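Local coordinates for protein tetraacyldisaccharide 4'-kinase (Aquifex aeolicus, PDB 4EHX) that transfers the gamma-phosphate of ATP to the 4'-position of a tetraacyldisaccharide 1-phosphate, forming lipid IVA in lipid A biosynthesis, at residues V38-N43 and L146-N151; C68-G73 and F135-G140; E117-G122 and F141-L146. One frame throughout, in Å; residues are numbered along the deposited sequence.

Interaction 1: residues V38-N43 and L146-N151; sequences VISVGN and LHRDLN
Asp149 carries its carboxylate back to the amide of Val38 because its CG stands beside the backbone N (chi1 -58°), while Arg148, its CG held between backbone N and carbonyl carbon (chi1 71°) and its chain bent twice more, doubles over beside Ser40. The two segments are thereby tied just before the strand pairing, at Val38: Val38 N donates to the anti lone pair of Asp149 OD2 at 2.9 Å, and Asp149 N returns a bond to Val38 O at 2.7 Å. Leu150 N adds a weak bond to the same carbonyl. Parallel strand pairing proper then begins, with Ser40 N reaching Leu150 O at 2.9 Å, and Ile39 CG2 packs against Leu150 CB at 4.2 Å on the same face of the sheet.

On the other face, the Arg148 guanidinium grips Leu146 O side-on through NE and NH2 and reaches Asn151 OD1 with NH1 at 2.9 Å, which fixes its rotation; NH1 is also bonded to Gly140 O. Ser40 CB rests 3.4 Å from Arg148 NH1. A water accepts from Ser40 OG at 2.8 Å and donates to Asn151 OD1, linking the paired residues. His147 NE2 donates to Asp149 OD1 from above the carboxylate plane, so that both oxygens of the carboxylate are engaged. Val38 and Ser40 also touch Leu137 of strand 134-138. Strand 38-43, set between strands 134-138 and 150-156, leads toward the predicted ATP-binding loop Ser45-Thr52, as the strand before the P-loop does in the parallel core of P-loop NTPases.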
loop_
_atom_site.group_PDB
_atom_site.type_symbol
_atom_site.label_atom_id
_atom_site.label_comp_id
_atom_site.label_asym_id
_atom_site.label_seq_id
_atom_site.Cartn_x
_atom_site.Cartn_y
_atom_site.Cartn_z
ATOM N N VAL A 38 17.084 -4.540 -2.788
ATOM C CA VAL A 38 16.010 -3.764 -2.203
ATOM C C VAL A 38 15.238 -3.079 -3.326
ATOM O O VAL A 38 15.804 -2.343 -4.145
ATOM C CB VAL A 38 16.558 -2.682 -1.240
ATOM C CG1 VAL A 38 15.415 -1.817 -0.713
ATOM C CG2 VAL A 38 17.318 -3.355 -0.086
ATOM N N ILE A 39 13.941 -3.345 -3.369
ATOM C CA ILE A 39 13.057 -2.685 -4.305
ATOM C C ILE A 39 12.156 -1.785 -3.478
ATOM O O ILE A 39 11.570 -2.234 -2.509
ATOM C CB ILE A 39 12.178 -3.701 -5.031
ATOM C CG1 ILE A 39 13.047 -4.730 -5.772
ATOM C CG2 ILE A 39 11.210 -2.980 -5.998
ATOM C CD1 ILE A 39 12.258 -5.984 -6.234
ATOM N N SER A 40 12.039 -0.515 -3.848
ATOM C CA SER A 40 11.138 0.363 -3.125
ATOM C C SER A 40 9.874 0.590 -3.936
ATOM O O SER A 40 9.927 0.779 -5.148
ATOM C CB SER A 40 11.808 1.709 -2.813
ATOM O OG SER A 40 10.907 2.552 -2.115
ATOM N N VAL A 41 8.735 0.556 -3.252
ATOM C CA VAL A 41 7.469 0.970 -3.829
ATOM C C VAL A 41 7.031 2.209 -3.082
ATOM O O VAL A 41 7.021 2.241 -1.843
ATOM C CB VAL A 41 6.384 -0.146 -3.730
ATOM C CG1 VAL A 41 5.041 0.371 -4.307
ATOM C CG2 VAL A 41 6.865 -1.389 -4.473
ATOM N N GLY A 42 6.682 3.256 -3.818
ATOM C CA GLY A 42 6.293 4.477 -3.160
ATOM C C GLY A 42 5.455 5.390 -4.030
ATOM O O GLY A 42 5.156 5.093 -5.193
ATOM N N ASN A 43 5.070 6.512 -3.457
ATOM C CA ASN A 43 4.371 7.525 -4.232
ATOM C C ASN A 43 4.640 8.920 -3.673
ATOM O O ASN A 43 5.394 9.087 -2.699
ATOM C CB ASN A 43 2.884 7.214 -4.341
ATOM C CG ASN A 43 2.117 7.669 -3.139
ATOM O OD1 ASN A 43 2.577 7.513 -2.010
ATOM N ND2 ASN A 43 0.949 8.257 -3.368
ATOM N N LEU A 146 17.949 4.653 3.051
ATOM C CA LEU A 146 18.194 3.267 2.636
ATOM C C LEU A 146 18.339 3.154 1.131
ATOM O O LEU A 146 17.424 3.519 0.383
ATOM C CB LEU A 146 17.097 2.309 3.140
ATOM C CG LEU A 146 17.193 0.837 2.700
ATOM C CD1 LEU A 146 18.512 0.202 3.138
ATOM C CD2 LEU A 146 16.011 0.031 3.306
ATOM N N HIS A 147 19.493 2.663 0.681
ATOM C CA HIS A 147 19.689 2.443 -0.747
ATOM C C HIS A 147 18.631 1.487 -1.271
ATOM O O HIS A 147 18.342 0.475 -0.623
ATOM C CB HIS A 147 21.056 1.817 -1.050
ATOM C CG HIS A 147 21.209 1.421 -2.490
ATOM N ND1 HIS A 147 21.392 2.346 -3.496
ATOM C CD2 HIS A 147 21.138 0.214 -3.102
ATOM C CE1 HIS A 147 21.448 1.725 -4.662
ATOM N NE2 HIS A 147 21.297 0.430 -4.450
ATOM N N ARG A 148 18.068 1.793 -2.436
ATOM C CA ARG A 148 17.257 0.803 -3.152
ATOM C C ARG A 148 17.834 0.564 -4.541
ATOM O O ARG A 148 18.287 1.489 -5.207
ATOM C CB ARG A 148 15.751 1.170 -3.187
ATOM C CG ARG A 148 15.330 2.358 -4.066
ATOM C CD ARG A 148 15.882 3.721 -3.588
ATOM N NE ARG A 148 15.730 3.875 -2.129
ATOM C CZ ARG A 148 14.611 4.238 -1.511
ATOM N NH1 ARG A 148 13.527 4.554 -2.207
ATOM N NH2 ARG A 148 14.582 4.325 -0.182
ATOM N N ASP A 149 17.824 -0.693 -4.961
ATOM C CA ASP A 149 18.341 -1.089 -6.268
ATOM C C ASP A 149 17.341 -0.844 -7.398
ATOM O O ASP A 149 17.716 -0.737 -8.573
ATOM C CB ASP A 149 18.736 -2.560 -6.209
ATOM C CG ASP A 149 19.765 -2.819 -5.130
ATOM O OD1 ASP A 149 20.957 -2.459 -5.339
ATOM O OD2 ASP A 149 19.386 -3.353 -4.063
ATOM N N LEU A 150 16.067 -0.753 -7.035
ATOM C CA LEU A 150 15.023 -0.439 -7.994
ATOM C C LEU A 150 13.997 0.439 -7.300
ATOM O O LEU A 150 13.284 -0.015 -6.392
ATOM C CB LEU A 150 14.364 -1.722 -8.521
ATOM C CG LEU A 150 13.233 -1.556 -9.556
ATOM C CD1 LEU A 150 13.693 -0.741 -10.766
ATOM C CD2 LEU A 150 12.704 -2.910 -10.014
ATOM N N ASN A 151 13.929 1.695 -7.736
ATOM C CA ASN A 151 13.109 2.709 -7.088
ATOM C C ASN A 151 11.843 2.905 -7.898
ATOM O O ASN A 151 11.863 3.576 -8.928
ATOM C CB ASN A 151 13.893 4.030 -7.000
ATOM C CG ASN A 151 13.385 4.920 -5.899
ATOM O OD1 ASN A 151 12.695 4.461 -4.994
ATOM N ND2 ASN A 151 13.723 6.202 -5.960
HETATM O O HOH W 1 9.906 3.942 -4.328
#

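Interaction 2: residues C68-G73 and F135-G140; sequences CILSRG and FILDDG
The branched end of Leu70 fills the hollow between the Phe135 ring and Leu137. CD1 sits over the ring off-centre, 4.2 Å from the centroid of Phe135 in a CH-pi contact, and meets Leu137 CD2 at 3.7 Å, while CG lies 3.6 Å from Phe135 CD1. The ring takes this place because Phe135 CG is turned anti to the carbonyl carbon (chi1 -68°), which also brings CD1 within 3.7 Å of Cys68 CB. Cys68 SG stands at the ring edge in a sulfur-aromatic contact, and Ala126 and Leu127 of helix 119-130 touch the Phe135 side chain as well.

The face with Ile69 and Ile136 is filled differently. A bend at chi2 of Ile69 (-59°) folds CD1 back toward the neighbouring strand, where it nestles 3.8 Å from Ile136 CB; Ile69 CG2 lies against Asp138 CG, the two side chains crossing at about a right angle. Helix 51-61 covers this side, with Val55 on Ile69 and Leu58 on Ile136. Between the two layers, the strands pair in parallel through Ile136 N to Cys68 O and Leu70 N to Ile136 O, the latter at 2.8 Å, as neighbours in the core sheet of a P-loop NTPase fold. Asp138, the last residue of strand 134-138, and Asp139 just after it lie at a place consistent with the Walker B position, and the Asp138 side chain comes about 4 Å from that of Lys51, predicted to bind ATP.

Past the apolar part, the carboxylate of Asp138 fills the step beside Ser71. A bond from Ser71 OG to the syn lone pair of Asp138 OD2, at 2.9 Å, is doubtful because Ser71 was modelled in two conformers. A water bridges Arg72 N and Asp138 OD1.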
loop_
_atom_site.group_PDB
_atom_site.type_symbol
_atom_site.label_atom_id
_atom_site.label_comp_id
_atom_site.label_asym_id
_atom_site.label_seq_id
_atom_site.Cartn_x
_atom_site.Cartn_y
_atom_site.Cartn_z
ATOM N N CYS A 68 10.803 -10.265 1.948
ATOM C CA CYS A 68 10.423 -9.610 3.187
ATOM C C CYS A 68 10.022 -8.182 2.893
ATOM O O CYS A 68 10.764 -7.445 2.246
ATOM C CB CYS A 68 11.573 -9.639 4.198
ATOM S SG CYS A 68 11.170 -8.925 5.808
ATOM N N ILE A 69 8.853 -7.786 3.387
ATOM C CA ILE A 69 8.419 -6.393 3.284
ATOM C C ILE A 69 8.979 -5.603 4.463
ATOM O O ILE A 69 8.905 -6.059 5.594
ATOM C CB ILE A 69 6.881 -6.273 3.374
ATOM C CG1 ILE A 69 6.195 -7.207 2.374
ATOM C CG2 ILE A 69 6.443 -4.793 3.236
ATOM C CD1 ILE A 69 6.562 -6.957 0.952
ATOM N N LEU A 70 9.540 -4.424 4.196
ATOM C CA LEU A 70 9.961 -3.530 5.264
ATOM C C LEU A 70 8.965 -2.397 5.287
ATOM O O LEU A 70 8.937 -1.566 4.367
ATOM C CB LEU A 70 11.384 -2.975 5.013
ATOM C CG LEU A 70 12.498 -4.014 4.882
ATOM C CD1 LEU A 70 13.864 -3.313 4.635
ATOM C CD2 LEU A 70 12.558 -4.873 6.156
ATOM N N SER A 71 8.135 -2.395 6.325
ATOM C CA SER A 71 7.068 -1.415 6.481
ATOM C C SER A 71 7.404 -0.434 7.616
ATOM O O SER A 71 8.120 -0.786 8.553
ATOM C CB SER A 71 5.766 -2.167 6.775
ATOM O OG SER A 71 4.629 -1.394 6.476
ATOM N N ARG A 72 6.871 0.783 7.534
ATOM C CA ARG A 72 7.117 1.805 8.556
ATOM C C ARG A 72 6.483 1.472 9.881
ATOM O O ARG A 72 7.122 1.600 10.928
ATOM C CB ARG A 72 6.603 3.176 8.103
ATOM C CG ARG A 72 7.015 4.307 9.048
ATOM C CD ARG A 72 6.590 5.667 8.509
ATOM N NE ARG A 72 7.115 6.762 9.323
ATOM C CZ ARG A 72 6.926 8.053 9.056
ATOM N NH1 ARG A 72 7.447 8.978 9.852
ATOM N NH2 ARG A 72 6.218 8.422 7.994
ATOM N N GLY A 73 5.215 1.071 9.840
ATOM C CA GLY A 73 4.449 0.888 11.059
ATOM C C GLY A 73 4.387 2.174 11.862
ATOM O O GLY A 73 4.814 2.213 13.014
ATOM N N PHE A 135 14.222 -7.529 -0.374
ATOM C CA PHE A 135 13.316 -6.691 0.397
ATOM C C PHE A 135 12.463 -5.816 -0.500
ATOM O O PHE A 135 12.921 -5.330 -1.535
ATOM C CB PHE A 135 14.085 -5.750 1.323
ATOM C CG PHE A 135 14.783 -6.445 2.428
ATOM C CD1 PHE A 135 14.062 -6.948 3.502
ATOM C CD2 PHE A 135 16.167 -6.579 2.413
ATOM C CE1 PHE A 135 14.713 -7.590 4.557
ATOM C CE2 PHE A 135 16.825 -7.218 3.457
ATOM C CZ PHE A 135 16.091 -7.721 4.533
ATOM N N ILE A 136 11.214 -5.615 -0.094
ATOM C CA ILE A 136 10.377 -4.619 -0.747
ATOM C C ILE A 136 10.060 -3.565 0.311
ATOM O O ILE A 136 9.585 -3.896 1.402
ATOM C CB ILE A 136 9.051 -5.229 -1.259
ATOM C CG1 ILE A 136 9.302 -6.255 -2.380
ATOM C CG2 ILE A 136 8.098 -4.134 -1.727
ATOM C CD1 ILE A 136 8.069 -7.143 -2.650
ATOM N N LEU A 137 10.321 -2.300 0.001
ATOM C CA LEU A 137 9.913 -1.255 0.925
ATOM C C LEU A 137 8.496 -0.897 0.520
ATOM O O LEU A 137 8.239 -0.503 -0.628
ATOM C CB LEU A 137 10.794 0.000 0.798
ATOM C CG LEU A 137 12.313 -0.191 0.719
ATOM C CD1 LEU A 137 13.026 1.185 0.789
ATOM C CD2 LEU A 137 12.809 -1.089 1.855
ATOM N N ASP A 138 7.553 -1.049 1.433
ATOM C CA ASP A 138 6.247 -0.530 1.110
ATOM C C ASP A 138 6.291 0.934 1.570
ATOM O O ASP A 138 6.637 1.253 2.711
ATOM C CB ASP A 138 5.100 -1.361 1.698
ATOM C CG ASP A 138 4.939 -1.169 3.172
ATOM O OD1 ASP A 138 5.902 -0.695 3.789
ATOM O OD2 ASP A 138 3.862 -1.504 3.717
ATOM N N ASP A 139 5.997 1.824 0.659
ATOM C CA ASP A 139 6.043 3.227 0.979
ATOM C C ASP A 139 7.462 3.697 1.329
ATOM O O ASP A 139 7.709 4.267 2.393
ATOM C CB ASP A 139 5.052 3.552 2.100
ATOM C CG ASP A 139 4.682 5.012 2.101
ATOM O OD1 ASP A 139 4.728 5.594 0.999
ATOM O OD2 ASP A 139 4.385 5.581 3.171
ATOM N N GLY A 140 8.393 3.477 0.408
ATOM C CA GLY A 140 9.782 3.752 0.697
ATOM C C GLY A 140 10.403 4.858 -0.134
ATOM O O GLY A 140 11.602 5.102 -0.004
HETATM O O HOH W 2 8.778 1.163 3.953
HETATM O O HOH W 3 5.613 1.569 5.204
HETATM O O HOH W 4 6.684 6.342 5.293
#

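Interaction 3: residues E117-G122 and F141-L146; sequences EDRYKG and FQHRKL. With EPE (4-(2-hydroxyethyl)-1-piperazine ethanesulfonic acid), chain B.
Arg119 lies along the ring of His143 for most of its length. Its CB packs 3.6 Å from Leu146 CD2 and also touches His143 CD2. CG passes near the same ring carbon, and the bend at chi2 (61°) swings CD over the ring centre, where it makes a CH-pi contact 3.9 Å from the centroid of His143. NE continues past His143 CG, and the guanidinium then lies over the imidazole, the two planes 29° apart. At the tip, NH1 donates to Glu117 O at 2.9 Å, near the guanidinium plane, and to O3S of the buffer molecule EPE at 2.8 Å; NH2 adds a weak bond to that same sulfonate oxygen.

His143 meets the sulfonate too, ND1 donating to EPE O1S at 2.7 Å, so stacked arginine and histidine hold two different oxygens of one anion. The other ring nitrogen, NE2, is linked through a water to Tyr120 N. Outside the stack, Lys145 NZ forms a salt bridge with Asp118 OD2 at 2.9 Å, approaching nearly along the C-O axis. Asp118 OD1 uses its anti lone pair to take Lys121 N at 3.0 Å. Leu146 CD1 meets the edge of the Tyr120 ring, which also makes a cation-pi contact with Lys32.

Asp118 is thus the N-cap of helix 119-130, salt-bridged to the loop after strand 134-138. Arg119 and His143 beside it bind the sulfonate here, which is consistent with a place for a phosphate group in this kinase, though no substrate is bound to test it.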
loop_
_atom_site.group_PDB
_atom_site.type_symbol
_atom_site.label_atom_id
_atom_site.label_comp_id
_atom_site.label_asym_id
_atom_site.label_seq_id
_atom_site.Cartn_x
_atom_site.Cartn_y
_atom_site.Cartn_z
ATOM N N GLU A 117 10.534 1.934 11.802
ATOM C CA GLU A 117 10.684 3.292 11.276
ATOM C C GLU A 117 11.969 3.407 10.445
ATOM O O GLU A 117 11.979 3.957 9.329
ATOM C CB GLU A 117 10.753 4.269 12.453
ATOM C CG GLU A 117 10.743 5.729 12.061
ATOM C CD GLU A 117 9.347 6.230 11.765
ATOM O OE1 GLU A 117 8.374 5.611 12.255
ATOM O OE2 GLU A 117 9.223 7.242 11.043
ATOM N N ASP A 118 13.064 2.893 10.997
ATOM C CA ASP A 118 14.330 2.861 10.271
ATOM C C ASP A 118 14.357 1.580 9.439
ATOM O O ASP A 118 14.502 0.481 9.984
ATOM C CB ASP A 118 15.496 2.865 11.263
ATOM C CG ASP A 118 16.837 3.076 10.579
ATOM O OD1 ASP A 118 17.350 2.115 9.999
ATOM O OD2 ASP A 118 17.384 4.196 10.630
ATOM N N ARG A 119 14.191 1.706 8.128
ATOM C CA ARG A 119 14.061 0.512 7.285
ATOM C C ARG A 119 15.334 -0.337 7.285
ATOM O O ARG A 119 15.276 -1.569 7.290
ATOM C CB ARG A 119 13.667 0.897 5.852
ATOM C CG ARG A 119 12.150 0.977 5.590
ATOM C CD ARG A 119 11.456 2.013 6.434
ATOM N NE ARG A 119 10.289 2.567 5.739
ATOM C CZ ARG A 119 9.699 3.715 6.051
ATOM N NH1 ARG A 119 10.142 4.456 7.081
ATOM N NH2 ARG A 119 8.655 4.114 5.327
ATOM N N TYR A 120 16.493 0.320 7.270
ATOM C CA TYR A 120 17.757 -0.403 7.338
ATOM C C TYR A 120 17.838 -1.343 8.550
ATOM O O TYR A 120 18.173 -2.528 8.408
ATOM C CB TYR A 120 18.938 0.576 7.344
ATOM C CG TYR A 120 20.286 -0.106 7.397
ATOM C CD1 TYR A 120 20.891 -0.582 6.239
ATOM C CD2 TYR A 120 20.954 -0.276 8.607
ATOM C CE1 TYR A 120 22.136 -1.215 6.285
ATOM C CE2 TYR A 120 22.192 -0.896 8.658
ATOM C CZ TYR A 120 22.778 -1.355 7.496
ATOM O OH TYR A 120 24.004 -1.974 7.548
ATOM N N LYS A 121 17.546 -0.821 9.745
ATOM C CA LYS A 121 17.543 -1.661 10.948
ATOM C C LYS A 121 16.536 -2.801 10.839
ATOM O O LYS A 121 16.782 -3.894 11.335
ATOM C CB LYS A 121 17.251 -0.838 12.208
ATOM C CG LYS A 121 18.362 0.123 12.583
ATOM C CD LYS A 121 17.980 0.960 13.805
ATOM C CE LYS A 121 19.166 1.763 14.312
ATOM N NZ LYS A 121 19.951 2.358 13.195
ATOM N N GLY A 122 15.397 -2.540 10.206
ATOM C CA GLY A 122 14.404 -3.580 9.978
ATOM C C GLY A 122 15.015 -4.648 9.083
ATOM O O GLY A 122 14.852 -5.846 9.321
ATOM N N PHE A 141 9.619 5.539 -0.973
ATOM C CA PHE A 141 10.206 6.579 -1.859
ATOM C C PHE A 141 10.936 7.716 -1.114
ATOM O O PHE A 141 11.996 8.188 -1.546
ATOM C CB PHE A 141 9.144 7.181 -2.803
ATOM C CG PHE A 141 9.720 7.982 -3.946
ATOM C CD1 PHE A 141 10.328 7.348 -5.031
ATOM C CD2 PHE A 141 9.629 9.364 -3.958
ATOM C CE1 PHE A 141 10.856 8.099 -6.100
ATOM C CE2 PHE A 141 10.134 10.121 -5.024
ATOM C CZ PHE A 141 10.753 9.484 -6.091
ATOM N N GLN A 142 10.368 8.157 -0.000
ATOM C CA GLN A 142 10.969 9.225 0.805
ATOM C C GLN A 142 12.084 8.750 1.756
ATOM O O GLN A 142 12.809 9.573 2.333
ATOM C CB GLN A 142 9.880 9.923 1.632
ATOM C CG GLN A 142 8.938 10.817 0.815
ATOM C CD GLN A 142 7.920 10.029 0.005
ATOM O OE1 GLN A 142 7.370 9.026 0.475
ATOM N NE2 GLN A 142 7.661 10.479 -1.211
ATOM N N HIS A 143 12.209 7.439 1.953
ATOM C CA HIS A 143 13.172 6.923 2.930
ATOM C C HIS A 143 14.577 6.806 2.331
ATOM O O HIS A 143 15.114 5.703 2.182
ATOM C CB HIS A 143 12.705 5.582 3.519
ATOM C CG HIS A 143 13.389 5.230 4.807
ATOM N ND1 HIS A 143 13.061 5.827 6.008
ATOM C CD2 HIS A 143 14.389 4.356 5.083
ATOM C CE1 HIS A 143 13.834 5.342 6.967
ATOM N NE2 HIS A 143 14.650 4.449 6.432
ATOM N N ARG A 144 15.177 7.951 2.002
ATOM C CA ARG A 144 16.373 7.970 1.163
ATOM C C ARG A 144 17.611 7.439 1.866
ATOM O O ARG A 144 18.593 7.078 1.211
ATOM C CB ARG A 144 16.627 9.378 0.622
ATOM C CG ARG A 144 15.498 9.874 -0.278
ATOM C CD ARG A 144 15.844 11.192 -0.971
ATOM N NE ARG A 144 16.934 11.057 -1.945
ATOM C CZ ARG A 144 17.439 12.078 -2.636
ATOM N NH1 ARG A 144 16.950 13.309 -2.469
ATOM N NH2 ARG A 144 18.440 11.880 -3.484
ATOM N N LYS A 145 17.550 7.375 3.194
ATOM C CA LYS A 145 18.641 6.816 3.986
ATOM C C LYS A 145 18.927 5.355 3.624
ATOM O O LYS A 145 20.016 4.860 3.883
ATOM C CB LYS A 145 18.337 6.925 5.495
ATOM C CG LYS A 145 19.498 6.501 6.403
ATOM C CD LYS A 145 19.046 6.068 7.808
ATOM C CE LYS A 145 18.122 7.065 8.474
ATOM N NZ LYS A 145 18.101 6.894 9.976
ATOM N N LEU A 146 17.949 4.653 3.051
ATOM C CA LEU A 146 18.194 3.267 2.636
ATOM C C LEU A 146 18.339 3.154 1.131
ATOM O O LEU A 146 17.424 3.519 0.383
ATOM C CB LEU A 146 17.097 2.309 3.140
ATOM C CG LEU A 146 17.193 0.837 2.700
ATOM C CD1 LEU A 146 18.512 0.202 3.138
ATOM C CD2 LEU A 146 16.011 0.031 3.306
HETATM N N1 EPE B . 9.937 11.988 5.718
HETATM C C2 EPE B . 9.800 12.369 7.130
HETATM C C3 EPE B . 9.159 13.748 7.223
HETATM N N4 EPE B . 9.888 14.730 6.445
HETATM C C5 EPE B . 10.335 14.350 5.113
HETATM C C6 EPE B . 10.851 12.915 5.029
HETATM C C7 EPE B . 9.567 16.124 6.680
HETATM C C8 EPE B . 10.602 17.056 6.065
HETATM O O8 EPE B . 11.886 16.629 6.453
HETATM C C9 EPE B . 10.486 10.625 5.660
HETATM C C10 EPE B . 9.382 9.634 6.009
HETATM S S EPE B . 9.896 7.916 5.753
HETATM O O1S EPE B . 11.338 7.846 5.966
HETATM O O2S EPE B . 9.566 7.566 4.384
HETATM O O3S EPE B . 9.202 7.055 6.697
HETATM O O HOH W 5 16.962 3.199 7.153
#

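In the fold
The three contacts cluster, their centres 8 to 10 Å apart. Interactions 1 and 2 belong to the same sheet: strand 38-43 lies between 134-138 and 150-156, and 67-71 pairs with the far edge of 134-138. Ile39 O and Val41 N probably bond across to Leu137. Interaction 3 shares Leu146 with interaction 1 and joins the start of helix 119-130 to the loop linking strands 134-138 and 150-156. Along the chain, interactions 2 and 3 lie inside the loop closed by interaction 1, and the segments of interactions 2 and 3 alternate. The Arg72-Glu117 salt bridge joins these two; the side chain of sulfonate-binding Arg119 is about 9 Å from that of Lys51 of the predicted ATP site.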